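Local coordinates for PCF11 protein (Saccharomyces cerevisiae, PDB 1SZ9) that recognises the carboxy-terminal domain of RNA polymerase II through its CTD-interacting domain and takes part in 3'-end processing of mRNA, at residues A47-I52 / I80-N85. Sequence-based numbering, arbitrary orientation.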
loop_
_atom_site.group_PDB
_atom_site.type_symbol
_atom_site.label_atom_id
_atom_site.label_comp_id
_atom_site.label_asym_id
_atom_site.label_seq_id
_atom_site.Cartn_x
_atom_site.Cartn_y
_atom_site.Cartn_z
ATOM N N ALA A 47 -8.309 4.974 4.968
ATOM C CA ALA A 47 -8.220 4.004 6.049
ATOM C C ALA A 47 -6.848 3.295 5.998
ATOM O O ALA A 47 -6.185 3.134 7.019
ATOM C CB ALA A 47 -9.339 2.987 5.916
ATOM N N ILE A 48 -6.422 2.882 4.806
ATOM C CA ILE A 48 -5.141 2.203 4.677
ATOM C C ILE A 48 -3.961 3.138 4.946
ATOM O O ILE A 48 -3.036 2.757 5.646
ATOM C CB ILE A 48 -5.013 1.533 3.286
ATOM C CG1 ILE A 48 -5.954 0.331 3.230
ATOM C CG2 ILE A 48 -3.580 1.025 3.042
ATOM C CD1 ILE A 48 -6.004 -0.329 1.896
ATOM N N GLU A 49 -3.992 4.353 4.403
ATOM C CA GLU A 49 -2.893 5.299 4.629
ATOM C C GLU A 49 -2.822 5.668 6.105
ATOM O O GLU A 49 -1.732 5.800 6.668
ATOM C CB GLU A 49 -3.053 6.569 3.779
ATOM C CG GLU A 49 -3.084 6.293 2.271
ATOM C CD GLU A 49 -2.788 7.521 1.417
ATOM O OE1 GLU A 49 -2.987 8.653 1.898
ATOM O OE2 GLU A 49 -2.359 7.358 0.250
ATOM N N SER A 50 -3.992 5.818 6.726
ATOM C CA SER A 50 -4.059 6.143 8.146
ATOM C C SER A 50 -3.421 5.010 8.952
ATOM O O SER A 50 -2.595 5.264 9.836
ATOM C CB SER A 50 -5.525 6.362 8.575
ATOM O OG SER A 50 -5.611 6.554 9.972
ATOM N N ARG A 51 -3.792 3.761 8.649
ATOM C CA ARG A 51 -3.199 2.619 9.356
ATOM C C ARG A 51 -1.673 2.586 9.176
ATOM O O ARG A 51 -0.930 2.413 10.142
ATOM C CB ARG A 51 -3.810 1.273 8.894
ATOM C CG ARG A 51 -2.896 0.082 9.212
ATOM C CD ARG A 51 -3.531 -1.163 9.847
ATOM N NE ARG A 51 -3.967 -0.942 11.216
ATOM C CZ ARG A 51 -3.729 -1.752 12.249
ATOM N NH1 ARG A 51 -3.038 -2.884 12.114
ATOM N NH2 ARG A 51 -4.204 -1.418 13.440
ATOM N N ILE A 52 -1.196 2.761 7.946
ATOM C CA ILE A 52 0.244 2.755 7.703
ATOM C C ILE A 52 0.954 3.818 8.545
ATOM O O ILE A 52 2.038 3.594 9.096
ATOM C CB ILE A 52 0.544 3.003 6.213
ATOM C CG1 ILE A 52 0.102 1.775 5.397
ATOM C CG2 ILE A 52 2.035 3.297 6.009
ATOM C CD1 ILE A 52 0.081 2.008 3.891
ATOM N N ILE A 80 -4.465 5.195 -8.876
ATOM C CA ILE A 80 -4.428 6.644 -9.027
ATOM C C ILE A 80 -4.451 7.322 -7.666
ATOM O O ILE A 80 -3.602 8.162 -7.370
ATOM C CB ILE A 80 -5.636 7.147 -9.872
ATOM C CG1 ILE A 80 -5.529 6.596 -11.300
ATOM C CG2 ILE A 80 -5.678 8.669 -9.896
ATOM C CD1 ILE A 80 -6.772 6.820 -12.138
ATOM N N TYR A 81 -5.413 6.948 -6.830
ATOM C CA TYR A 81 -5.532 7.550 -5.508
ATOM C C TYR A 81 -4.329 7.356 -4.584
ATOM O O TYR A 81 -3.894 8.312 -3.959
ATOM C CB TYR A 81 -6.791 7.047 -4.808
ATOM C CG TYR A 81 -8.087 7.405 -5.513
ATOM C CD1 TYR A 81 -8.091 8.190 -6.677
ATOM C CD2 TYR A 81 -9.309 6.955 -5.015
ATOM C CE1 TYR A 81 -9.285 8.515 -7.329
ATOM C CE2 TYR A 81 -10.508 7.269 -5.651
ATOM C CZ TYR A 81 -10.491 8.046 -6.809
ATOM O OH TYR A 81 -11.674 8.329 -7.448
ATOM N N PHE A 82 -3.808 6.129 -4.473
ATOM C CA PHE A 82 -2.643 5.875 -3.604
ATOM C C PHE A 82 -1.372 6.556 -4.120
ATOM O O PHE A 82 -0.450 6.802 -3.343
ATOM C CB PHE A 82 -2.363 4.367 -3.476
ATOM C CG PHE A 82 -3.258 3.656 -2.506
ATOM C CD1 PHE A 82 -3.263 4.017 -1.144
ATOM C CD2 PHE A 82 -4.074 2.599 -2.931
ATOM C CE1 PHE A 82 -4.065 3.330 -0.214
ATOM C CE2 PHE A 82 -4.872 1.915 -2.017
ATOM C CZ PHE A 82 -4.868 2.279 -0.652
ATOM N N SER A 83 -1.316 6.849 -5.423
ATOM C CA SER A 83 -0.130 7.496 -6.005
ATOM C C SER A 83 0.170 8.848 -5.378
ATOM O O SER A 83 1.327 9.248 -5.316
ATOM C CB SER A 83 -0.278 7.739 -7.518
ATOM O OG SER A 83 -0.143 6.542 -8.260
ATOM N N ARG A 84 -0.868 9.554 -4.937
ATOM C CA ARG A 84 -0.657 10.880 -4.381
ATOM C C ARG A 84 0.246 10.966 -3.158
ATOM O O ARG A 84 1.113 11.838 -3.099
ATOM C CB ARG A 84 -1.990 11.568 -4.061
ATOM C CG ARG A 84 -1.772 12.999 -3.541
ATOM C CD ARG A 84 -3.026 13.830 -3.630
ATOM N NE ARG A 84 -3.591 13.783 -4.977
ATOM C CZ ARG A 84 -4.869 14.018 -5.236
ATOM N NH1 ARG A 84 -5.687 14.326 -4.236
ATOM N NH2 ARG A 84 -5.342 13.892 -6.474
ATOM N N ASN A 85 0.046 10.092 -2.176
ATOM C CA ASN A 85 0.891 10.144 -0.987
ATOM C C ASN A 85 1.885 8.982 -0.904
ATOM O O ASN A 85 2.604 8.858 0.074
ATOM C CB ASN A 85 0.024 10.192 0.291
ATOM C CG ASN A 85 -0.973 11.351 0.276
ATOM O OD1 ASN A 85 -0.697 12.403 -0.282
ATOM N ND2 ASN A 85 -2.132 11.155 0.895
HETATM O O HOH W 1 -2.651 8.804 -1.658
HETATM O O HOH W 2 -0.136 6.018 -0.689
#
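Glu49 reaches from helix 41-54 to Phe82 and Asn85 of segment 80-85, on the short helix 78-83 and the residues that follow it, joining two neighbouring parts of the right-handed all-helical array of arm-like repeats that forms the CTD-interacting domain. From CB the chain, its CG set anti to the carbonyl carbon (chi1 -60°), runs out extended past the edge of the Phe82 ring. CG lies 4.0 Å from Phe82 CE1, and Glu49 OE2 sits at the ring edge, near its plane, 3.7 Å from Phe82 CD1. At the tip the two carboxylate oxygens divide the work. OE1 takes, with its syn lone pair, a nearly straight hydrogen bond (167°) from Asn85 ND2 at 2.8 Å; OE1 lies in the amide plane, although carboxylate and amide planes stand 48° apart. OE2 accepts from a water that also donates to Phe82 O, while a second water, bound to Tyr81 O and Asn85 N, sits doubtfully close to it. Through water the carboxylate is thus linked to the backbone of Phe82. An alanine here is likely to leave Asn85 ND2 without this acceptor and the water at Phe82 O without its carboxylate partner. Beside this polar bridge the buried Phe82 ring, which also packs on Leu67 and Cys71 of helix 57-73, meets Ile48 at about a right angle, with Ile48 CD1 touching the ring edge 3.8 Å from Phe82 CZ.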